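Local coordinates for L protein (CAS virus, PDB 5MV0) that probably cuts capped host messenger RNAs through its N-terminal cap-snatching endonuclease domain, to supply primers for viral transcription, at residues B[20-24]-B[51-55]; B[44-48]-B[158-162]; B[62-68]-B[84-90]; B[100-104]-B[120-124]. All coordinates share one frame; numbering follows the deposited sequence.

Contact 1. Residues B[20-24]-B[51-55]; sequences IEPDL and LNCCR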
# COMPACT_ATOMS: atom_id res chain seq x y z
N ILE B 20 -3.54 -1.32 0.95
CA ILE B 20 -4.91 -1.08 0.48
C ILE B 20 -5.08 0.36 0.02
O ILE B 20 -5.77 0.62 -0.97
CB ILE B 20 -5.90 -1.44 1.61
CG1 ILE B 20 -5.88 -2.94 1.89
CG2 ILE B 20 -7.32 -0.96 1.26
CD1 ILE B 20 -6.68 -3.34 3.15
N GLU B 21 -4.49 1.32 0.75
CA GLU B 21 -4.60 2.75 0.44
C GLU B 21 -3.20 3.35 0.42
O GLU B 21 -2.78 4.01 1.38
CB GLU B 21 -5.47 3.50 1.46
CG GLU B 21 -6.96 3.34 1.26
CD GLU B 21 -7.52 4.22 0.13
OE1 GLU B 21 -6.74 4.84 -0.63
OE2 GLU B 21 -8.76 4.28 0.04
N PRO B 22 -2.45 3.16 -0.67
CA PRO B 22 -1.04 3.57 -0.69
C PRO B 22 -0.81 5.07 -0.69
O PRO B 22 0.33 5.49 -0.48
CB PRO B 22 -0.51 2.94 -2.00
CG PRO B 22 -1.45 1.81 -2.28
CD PRO B 22 -2.80 2.32 -1.83
N ASP B 23 -1.84 5.90 -0.92
CA ASP B 23 -1.67 7.33 -0.70
C ASP B 23 -1.27 7.65 0.74
O ASP B 23 -0.71 8.72 1.00
CB ASP B 23 -2.95 8.10 -1.03
CG ASP B 23 -3.20 8.20 -2.52
OD1 ASP B 23 -2.24 8.02 -3.30
OD2 ASP B 23 -4.36 8.45 -2.91
N LEU B 24 -1.56 6.74 1.68
CA LEU B 24 -1.18 6.97 3.06
C LEU B 24 0.30 6.69 3.32
O LEU B 24 0.81 7.11 4.37
CB LEU B 24 -2.03 6.10 3.98
CG LEU B 24 -3.54 6.34 3.97
CD1 LEU B 24 -4.27 5.16 4.61
CD2 LEU B 24 -3.86 7.61 4.72
N LEU B 51 -8.42 11.49 5.18
CA LEU B 51 -8.43 11.11 3.77
C LEU B 51 -9.84 10.83 3.28
O LEU B 51 -10.26 11.32 2.22
CB LEU B 51 -7.55 9.87 3.56
CG LEU B 51 -7.53 9.36 2.11
CD1 LEU B 51 -7.15 10.51 1.17
CD2 LEU B 51 -6.55 8.20 1.97
N ASN B 52 -10.59 10.03 4.02
CA ASN B 52 -11.91 9.64 3.53
C ASN B 52 -12.91 10.78 3.62
O ASN B 52 -13.81 10.87 2.77
CB ASN B 52 -12.35 8.39 4.27
CG ASN B 52 -11.55 7.17 3.84
OD1 ASN B 52 -11.27 7.01 2.65
ND2 ASN B 52 -11.14 6.34 4.79
N CYS B 53 -12.78 11.67 4.60
CA CYS B 53 -13.59 12.88 4.60
C CYS B 53 -13.30 13.72 3.36
O CYS B 53 -14.23 14.22 2.71
CB CYS B 53 -13.36 13.70 5.87
SG CYS B 53 -14.04 12.97 7.38
N CYS B 54 -12.02 13.84 2.99
CA CYS B 54 -11.66 14.58 1.78
C CYS B 54 -12.26 13.94 0.54
O CYS B 54 -12.82 14.62 -0.32
CB CYS B 54 -10.15 14.67 1.64
SG CYS B 54 -9.38 15.77 2.83
N ARG B 55 -12.12 12.61 0.43
CA ARG B 55 -12.71 11.91 -0.70
C ARG B 55 -14.22 12.12 -0.77
O ARG B 55 -14.77 12.35 -1.85
CB ARG B 55 -12.40 10.42 -0.62
CG ARG B 55 -10.92 10.11 -0.66
CD ARG B 55 -10.64 9.09 -1.72
NE ARG B 55 -9.22 8.80 -1.85
CZ ARG B 55 -8.70 7.60 -1.60
NH1 ARG B 55 -9.51 6.63 -1.20
NH2 ARG B 55 -7.40 7.37 -1.76
O HOH W 1 -10.12 4.56 2.13

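Contact 2. Residues B[44-48]-B[158-162]; sequences LRATI and LFELL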
# COMPACT_ATOMS: atom_id res chain seq x y z
N LEU B 44 -2.01 7.26 12.03
CA LEU B 44 -2.60 6.70 10.81
C LEU B 44 -4.12 6.62 10.92
O LEU B 44 -4.85 6.90 9.96
CB LEU B 44 -2.00 5.32 10.54
CG LEU B 44 -2.42 4.61 9.25
CD1 LEU B 44 -2.05 5.44 8.02
CD2 LEU B 44 -1.83 3.18 9.18
N ARG B 45 -4.62 6.23 12.09
CA ARG B 45 -6.07 6.22 12.30
C ARG B 45 -6.69 7.58 11.98
O ARG B 45 -7.70 7.67 11.26
CB ARG B 45 -6.35 5.79 13.73
CG ARG B 45 -7.77 5.89 14.21
CD ARG B 45 -7.85 5.24 15.59
NE ARG B 45 -9.19 5.33 16.14
CZ ARG B 45 -9.63 6.35 16.87
NH1 ARG B 45 -8.83 7.38 17.13
NH2 ARG B 45 -10.88 6.36 17.31
N ALA B 46 -6.08 8.65 12.50
CA ALA B 46 -6.58 10.00 12.24
C ALA B 46 -6.42 10.38 10.77
O ALA B 46 -7.29 11.05 10.20
CB ALA B 46 -5.86 11.01 13.13
N THR B 47 -5.31 9.97 10.14
CA THR B 47 -5.06 10.33 8.74
C THR B 47 -6.04 9.62 7.80
O THR B 47 -6.45 10.19 6.78
CB THR B 47 -3.62 9.99 8.35
OG1 THR B 47 -2.71 10.73 9.18
CG2 THR B 47 -3.35 10.37 6.93
N ILE B 48 -6.39 8.36 8.11
CA ILE B 48 -7.40 7.65 7.32
C ILE B 48 -8.73 8.40 7.36
O ILE B 48 -9.40 8.61 6.33
CB ILE B 48 -7.54 6.20 7.84
CG1 ILE B 48 -6.23 5.43 7.59
CG2 ILE B 48 -8.73 5.50 7.19
CD1 ILE B 48 -6.16 4.06 8.28
N LEU B 158 -8.90 -0.64 11.14
CA LEU B 158 -8.95 0.58 11.94
C LEU B 158 -9.08 0.25 13.42
O LEU B 158 -8.48 0.92 14.27
CB LEU B 158 -10.14 1.46 11.54
CG LEU B 158 -10.00 2.52 10.45
CD1 LEU B 158 -8.99 3.62 10.84
CD2 LEU B 158 -9.62 1.87 9.15
N PHE B 159 -9.90 -0.75 13.74
CA PHE B 159 -10.03 -1.20 15.12
C PHE B 159 -8.70 -1.71 15.66
O PHE B 159 -8.32 -1.38 16.79
CB PHE B 159 -11.09 -2.31 15.22
CG PHE B 159 -11.04 -3.03 16.54
CD1 PHE B 159 -11.55 -2.42 17.69
CD2 PHE B 159 -10.41 -4.27 16.66
CE1 PHE B 159 -11.46 -3.06 18.93
CE2 PHE B 159 -10.32 -4.91 17.89
CZ PHE B 159 -10.86 -4.31 19.02
N GLU B 160 -8.00 -2.53 14.88
CA GLU B 160 -6.74 -3.11 15.37
C GLU B 160 -5.68 -2.04 15.60
O GLU B 160 -4.84 -2.19 16.50
CB GLU B 160 -6.22 -4.16 14.39
CG GLU B 160 -7.09 -5.40 14.31
CD GLU B 160 -7.14 -6.16 15.63
OE1 GLU B 160 -6.15 -6.15 16.38
OE2 GLU B 160 -8.19 -6.78 15.92
N LEU B 161 -5.67 -0.97 14.80
CA LEU B 161 -4.74 0.13 15.07
C LEU B 161 -4.96 0.65 16.48
O LEU B 161 -4.00 0.90 17.22
CB LEU B 161 -4.95 1.27 14.07
CG LEU B 161 -4.55 1.07 12.62
CD1 LEU B 161 -4.78 2.38 11.89
CD2 LEU B 161 -3.08 0.62 12.53
N LEU B 162 -6.22 0.79 16.86
CA LEU B 162 -6.57 1.34 18.17
C LEU B 162 -6.29 0.34 19.29
O LEU B 162 -5.67 0.69 20.30
CB LEU B 162 -8.04 1.75 18.15
CG LEU B 162 -8.67 2.29 19.44
CD1 LEU B 162 -8.08 3.66 19.79
CD2 LEU B 162 -10.20 2.35 19.30
O HOH W 2 -10.18 2.97 15.39

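Contact 3. Residues B[62-68]-B[84-90]; sequences NTKEISL and HIVPDGY. With PO4 (phosphate ion), chain F.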
# COMPACT_ATOMS: atom_id res chain seq x y z
N ASN B 62 -4.63 17.50 2.41
CA ASN B 62 -3.52 18.45 2.50
C ASN B 62 -2.27 17.82 3.13
O ASN B 62 -1.75 18.28 4.15
CB ASN B 62 -3.96 19.69 3.28
CG ASN B 62 -2.89 20.76 3.34
OD1 ASN B 62 -1.95 20.78 2.55
ND2 ASN B 62 -3.05 21.68 4.29
N THR B 63 -1.75 16.77 2.48
CA THR B 63 -0.58 16.07 3.00
C THR B 63 0.71 16.88 2.90
O THR B 63 1.67 16.58 3.61
CB THR B 63 -0.38 14.73 2.27
OG1 THR B 63 -0.07 14.98 0.89
CG2 THR B 63 -1.63 13.88 2.36
N LYS B 64 0.78 17.88 2.02
CA LYS B 64 1.96 18.73 2.02
C LYS B 64 1.89 19.80 3.09
O LYS B 64 2.85 20.56 3.26
CB LYS B 64 2.17 19.37 0.65
CG LYS B 64 2.43 18.34 -0.45
CD LYS B 64 2.62 19.03 -1.77
CE LYS B 64 1.88 18.32 -2.88
NZ LYS B 64 2.10 19.06 -4.16
N GLU B 65 0.76 19.88 3.79
CA GLU B 65 0.58 20.76 4.94
C GLU B 65 0.81 22.22 4.58
O GLU B 65 1.48 22.97 5.30
CB GLU B 65 1.48 20.32 6.11
CG GLU B 65 1.19 18.89 6.54
CD GLU B 65 1.90 18.48 7.81
OE1 GLU B 65 2.87 19.15 8.21
OE2 GLU B 65 1.48 17.47 8.40
N ILE B 66 0.28 22.65 3.43
CA ILE B 66 0.28 24.07 3.14
C ILE B 66 -0.68 24.78 4.09
O ILE B 66 -1.66 24.19 4.59
CB ILE B 66 -0.06 24.37 1.67
CG1 ILE B 66 -1.50 23.97 1.35
CG2 ILE B 66 0.93 23.68 0.73
CD1 ILE B 66 -1.93 24.42 -0.03
N SER B 67 -0.39 26.04 4.36
CA SER B 67 -1.17 26.81 5.32
C SER B 67 -2.36 27.46 4.63
O SER B 67 -2.48 27.49 3.41
CB SER B 67 -0.29 27.88 5.97
OG SER B 67 0.14 28.78 4.98
N LEU B 68 -3.24 28.03 5.46
CA LEU B 68 -4.33 28.84 4.91
C LEU B 68 -3.80 29.97 4.05
O LEU B 68 -4.32 30.21 2.95
CB LEU B 68 -5.18 29.38 6.06
CG LEU B 68 -6.28 30.36 5.66
CD1 LEU B 68 -7.28 29.63 4.82
CD2 LEU B 68 -6.91 30.91 6.93
N HIS B 84 -1.92 31.56 11.26
CA HIS B 84 -1.38 30.32 10.73
C HIS B 84 -2.34 29.18 11.04
O HIS B 84 -2.64 28.91 12.20
CB HIS B 84 -0.00 30.02 11.31
CG HIS B 84 0.51 28.68 10.91
ND1 HIS B 84 0.94 28.40 9.62
CD2 HIS B 84 0.61 27.51 11.59
CE1 HIS B 84 1.30 27.14 9.54
NE2 HIS B 84 1.11 26.57 10.72
N ILE B 85 -2.84 28.54 9.98
CA ILE B 85 -3.72 27.39 10.05
C ILE B 85 -3.25 26.40 9.00
O ILE B 85 -2.88 26.80 7.89
CB ILE B 85 -5.20 27.78 9.79
CG1 ILE B 85 -5.72 28.76 10.85
CG2 ILE B 85 -6.09 26.55 9.73
CD1 ILE B 85 -7.08 29.35 10.49
N VAL B 86 -3.27 25.12 9.33
CA VAL B 86 -3.05 24.05 8.36
C VAL B 86 -4.31 23.20 8.32
O VAL B 86 -4.54 22.36 9.20
CB VAL B 86 -1.81 23.22 8.71
CG1 VAL B 86 -1.67 22.05 7.74
CG2 VAL B 86 -0.57 24.09 8.68
N PRO B 87 -5.16 23.37 7.31
CA PRO B 87 -6.39 22.58 7.24
C PRO B 87 -6.09 21.14 6.83
O PRO B 87 -5.08 20.84 6.19
CB PRO B 87 -7.20 23.29 6.16
CG PRO B 87 -6.14 23.83 5.23
CD PRO B 87 -4.99 24.25 6.14
N ASP B 88 -7.00 20.25 7.21
CA ASP B 88 -6.85 18.85 6.80
C ASP B 88 -7.06 18.68 5.31
O ASP B 88 -6.45 17.80 4.68
CB ASP B 88 -7.84 17.98 7.57
CG ASP B 88 -7.51 17.91 9.04
OD1 ASP B 88 -6.31 17.95 9.37
OD2 ASP B 88 -8.47 17.82 9.84
N GLY B 89 -7.93 19.48 4.72
CA GLY B 89 -8.17 19.41 3.29
C GLY B 89 -8.64 20.75 2.80
O GLY B 89 -9.03 21.62 3.59
N TYR B 90 -8.59 20.91 1.48
CA TYR B 90 -9.01 22.16 0.86
C TYR B 90 -9.28 21.92 -0.62
O TYR B 90 -8.84 20.93 -1.20
CB TYR B 90 -7.95 23.26 1.01
CG TYR B 90 -6.74 23.02 0.15
CD1 TYR B 90 -6.61 23.64 -1.10
CD2 TYR B 90 -5.72 22.17 0.57
CE1 TYR B 90 -5.50 23.41 -1.90
CE2 TYR B 90 -4.60 21.94 -0.22
CZ TYR B 90 -4.50 22.57 -1.46
OH TYR B 90 -3.40 22.34 -2.25
P PO4 F . 1.89 30.93 7.22
O1 PO4 F . 2.88 31.17 8.33
O2 PO4 F . 0.55 30.56 7.82
O3 PO4 F . 2.36 29.90 6.24
O4 PO4 F . 1.73 32.23 6.46

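Contact 4. Residues B[100-104]-B[120-124]; sequences IVLEA and DKLKY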
# COMPACT_ATOMS: atom_id res chain seq x y z
N ILE B 100 -12.96 25.86 -0.22
CA ILE B 100 -13.44 24.99 0.84
C ILE B 100 -12.25 24.58 1.70
O ILE B 100 -11.16 24.32 1.17
CB ILE B 100 -14.16 23.76 0.25
CG1 ILE B 100 -15.34 24.20 -0.63
CG2 ILE B 100 -14.63 22.84 1.35
CD1 ILE B 100 -15.93 23.08 -1.47
N VAL B 101 -12.44 24.55 3.02
CA VAL B 101 -11.45 23.98 3.93
C VAL B 101 -12.15 22.99 4.85
O VAL B 101 -13.30 23.17 5.24
CB VAL B 101 -10.70 25.05 4.76
CG1 VAL B 101 -9.78 25.89 3.88
CG2 VAL B 101 -11.69 25.91 5.55
N LEU B 102 -11.42 21.93 5.20
CA LEU B 102 -11.95 20.85 6.02
C LEU B 102 -11.11 20.71 7.28
O LEU B 102 -9.88 20.74 7.23
CB LEU B 102 -11.94 19.52 5.24
CG LEU B 102 -12.08 18.27 6.12
CD1 LEU B 102 -13.50 18.15 6.64
CD2 LEU B 102 -11.66 17.03 5.34
N GLU B 103 -11.79 20.56 8.42
CA GLU B 103 -11.18 20.14 9.68
C GLU B 103 -11.90 18.87 10.10
O GLU B 103 -13.10 18.89 10.39
CB GLU B 103 -11.30 21.22 10.75
CG GLU B 103 -10.56 22.53 10.44
CD GLU B 103 -9.05 22.38 10.51
OE1 GLU B 103 -8.57 21.32 10.99
OE2 GLU B 103 -8.34 23.32 10.09
N ALA B 104 -11.17 17.75 10.14
CA ALA B 104 -11.75 16.45 10.44
C ALA B 104 -11.11 15.86 11.68
O ALA B 104 -9.90 15.98 11.89
CB ALA B 104 -11.58 15.48 9.26
N ASP B 120 -12.04 23.95 16.51
CA ASP B 120 -11.54 23.96 15.14
C ASP B 120 -12.09 25.14 14.35
O ASP B 120 -11.36 25.82 13.62
CB ASP B 120 -11.88 22.65 14.43
CG ASP B 120 -10.90 21.53 14.75
OD1 ASP B 120 -9.91 21.77 15.50
OD2 ASP B 120 -11.11 20.42 14.21
N LYS B 121 -13.39 25.41 14.48
CA LYS B 121 -13.97 26.52 13.73
C LYS B 121 -13.44 27.86 14.24
O LYS B 121 -13.31 28.80 13.45
CB LYS B 121 -15.49 26.48 13.80
CG LYS B 121 -16.14 27.25 12.65
CD LYS B 121 -17.61 26.93 12.49
CE LYS B 121 -18.15 27.57 11.21
NZ LYS B 121 -17.80 29.02 11.11
N LEU B 122 -13.11 27.96 15.52
CA LEU B 122 -12.65 29.23 16.06
C LEU B 122 -11.29 29.65 15.49
O LEU B 122 -10.97 30.84 15.53
CB LEU B 122 -12.58 29.17 17.58
CG LEU B 122 -13.91 29.39 18.32
CD1 LEU B 122 -13.73 29.13 19.81
CD2 LEU B 122 -14.45 30.80 18.08
N LYS B 123 -10.50 28.70 14.99
CA LYS B 123 -9.22 29.07 14.38
C LYS B 123 -9.41 30.08 13.26
O LYS B 123 -8.51 30.89 13.00
CB LYS B 123 -8.51 27.83 13.80
CG LYS B 123 -8.24 26.70 14.77
CD LYS B 123 -7.27 25.68 14.13
CE LYS B 123 -7.85 25.08 12.85
NZ LYS B 123 -6.96 23.99 12.32
N TYR B 124 -10.55 30.02 12.57
CA TYR B 124 -10.77 30.72 11.32
C TYR B 124 -11.42 32.10 11.50
O TYR B 124 -11.87 32.69 10.51
CB TYR B 124 -11.64 29.86 10.40
CG TYR B 124 -10.93 28.62 9.89
CD1 TYR B 124 -10.21 28.66 8.70
CD2 TYR B 124 -10.97 27.42 10.59
CE1 TYR B 124 -9.56 27.54 8.23
CE2 TYR B 124 -10.31 26.29 10.13
CZ TYR B 124 -9.61 26.36 8.94
OH TYR B 124 -8.94 25.25 8.45
O HOH W 3 -9.03 19.31 12.75
O HOH W 4 -7.64 22.00 13.96

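Contact 1. Residues B[20-24]-B[51-55]
Arg55 reaches from helix 34-57 to the carboxylates of Glu21 and Asp23 in the turn that follows helix 4-20. From CB its chain runs beside the backbone N (chi1 -61°), then bends at CG, and the methylenes carry the charge across to the turn. At CZ the guanidinium has Leu51 CD2 over one face, 3.9 Å above the plane and offset toward the rim. The two terminal nitrogens grip Glu21 end-on: NH1 gives to OE2 at 2.8 Å and NH2 to OE1, also at 2.8 Å. Both oxygens are met on the syn side, although the two planes are twisted 37° apart. NH2 has a second, weak bond to Asp23 OD2 at 3.4 Å, completing a salt-bridge network. A long, flat donor suits this place because it can serve both acids at once. Glu21 OE2 also accepts from Asn152, which helps fix the carboxylate for the arginine. Next to the salt bridges, Leu24 CD2 meets Leu51 CD2 at 3.9 Å. Leu24 is wedged between Ile17 and Leu18 of helix 4-20 and Leu44, Thr47 and Ile48 of helix 34-57, while Cys53 and Cys54 pack on Leu102 of strand 98-106.

Contact 2. Residues B[44-48]-B[158-162]
Ile48 and Leu158 point at each other tip to tip, and their CD1 atoms, 3.8 Å apart, mark the tight part of this helix-helix contact. The segments of helices 34-57 and 155-170 run roughly antiparallel, at 149°, with their axes 10.2 Å apart, a separation that branched aliphatic side chains fill well. Leu161 pushes one methyl against the other helix: its CD1 lies 3.9 Å from Arg45 N and 4.1 Å from Leu44 CD2, and Ile48 CD1 is close by as well. The side chains of Leu44 and Leu161 cross at about a right angle. Helix 4-20 adds Val13 and Ile17 to the same apolar cluster.

The side around Arg45 is looser and wetter. Its chain is fully extended from CG to NE, with CG anti to the backbone N (chi1 172°), and this brings the guanidinium to Leu162, which it meets at a slant. Leu162 CD1 lies 4.1 Å above one face of that group, toward the rim. At its edge, in plane, a water accepts from Arg45 NE at 2.7 Å and donates to Leu158 O at 2.9 Å. Leu158 O also takes a weak helical bond from Leu162 N. Leu187 and Ser190 of helix 181-192 also touch Arg45.

Chemically, then, the contact is held mainly by dispersion and exclusion of water from the leucines and isoleucine, while the polar link found between these two segments is a bridging water that satisfies a nitrogen of a buried arginine.

Contact 3. Residues B[62-68]-B[84-90]
The Asn62 amide and the Tyr90 ring cross nearly at right angles, their planes 85° apart, with OD1 4.0 Å from CE2. In its own plane the amide is bonded at both ends: ND2 gives to Pro87 O at 2.9 Å across the contact and to Ile66 O at 2.9 Å, while OD1 receives Ile66 N on a lone pair. Three bonds thus fix its rotation, and asparagine suits the place because it both donates and accepts. Ile66 CD1 comes against the phenol end of Tyr90, 3.5 Å from CZ. The third flat group, His84, has a phosphate at its edge, with ND1 giving to O2 at 2.8 Å.

Residues 62-65 form a type I beta turn leading out of strand 60-61, and Asn62 N is bonded to Asp88 O. Asp88 and Gly89 make a classic beta bulge opposite Leu102. The Pro87-Asp88 pair fits the PD of the PD-(D/E)XK nucleases, so Asp88, whose OD2 accepts from Ala104 N, is probably an active-site acid.

Ser67 is the N-cap of helix 68-73. With chi1 at 63°, its OG caps Met70 N and also gives to phosphate O3 at 2.8 Å; Asn69 of the same chain and Ser119 of the fourth subunit hold the same ion, which probably came from the crystallisation liquor. Leu68 N bonds Ile85 O at 2.7 Å, and beyond it Leu68 and Ile85 lie side by side, pointing the same way.

Contact 4. Residues B[100-104]-B[120-124]
Glu103 sends its carboxylate from strand 98-106 into a cluster formed by Asp120, Lys123 and Tyr124. Its chain bends at CG (chi2 -71°), which turns OE2 toward two donors arriving from different directions. Tyr124 OH gives to OE2 at 2.6 Å on the anti side, close to the carboxylate plane, whereas Lys123 NZ comes from above it, 58° out of plane, and makes a salt bridge at 2.7 Å. Tyrosine and lysine both suit the place, since each carries a donor at the end of a long side chain.

The other oxygen, OE1, is met by water. One water lies 2.7 Å from OE1 and 2.8 Å from Asp120 OD2; a second sits near OE1 and Asp120 OD1 and accepts from Lys123 NZ at 2.7 Å. Asp120 OD1 has its salt bridge with Lys116. Glu103 OE1 and Asp120 OD2 stand 4.2 Å apart, with the first water between them. Such a hydrated pair of acids is consistent with the active-site region of a PD-(D/E)XK nuclease, where Glu103 probably supplies the strand acid.

Further along the strand, Val101 CG2 packs 3.8 Å from Tyr124 CE1. Strand 98-106 lies between antiparallel strand 89-93 and parallel strand 137-145. Segment 120-124, at the end of helix 110-122, belongs to the beta-alpha-beta crossover that joins the two parallel strands. Tyr124 also covers Ile85, Pro87 and Ile140, while Leu102 faces helix 34-57.

How the contacts relate
Contacts 1 and 2 meet on helix 34-57; contact 2 is buried and almost wholly aliphatic, whereas contact 1 adds a salt-bridge network reaching an exposed edge. Contacts 3 and 4 share the sheet, where Gly89 O bonds Leu102 N. They are more polar than contact 2, partly buried in contact 3 and buried in contact 4, and both touch the fourth subunit. Contact 1 also reaches strand 98-106, and so joins the helical half to the sheet. Hydrophobic chemistry thus dominates contact 2, acids and waters gather near the probable active site in contact 4, and the phosphate of contact 3 sits at the subunit junction.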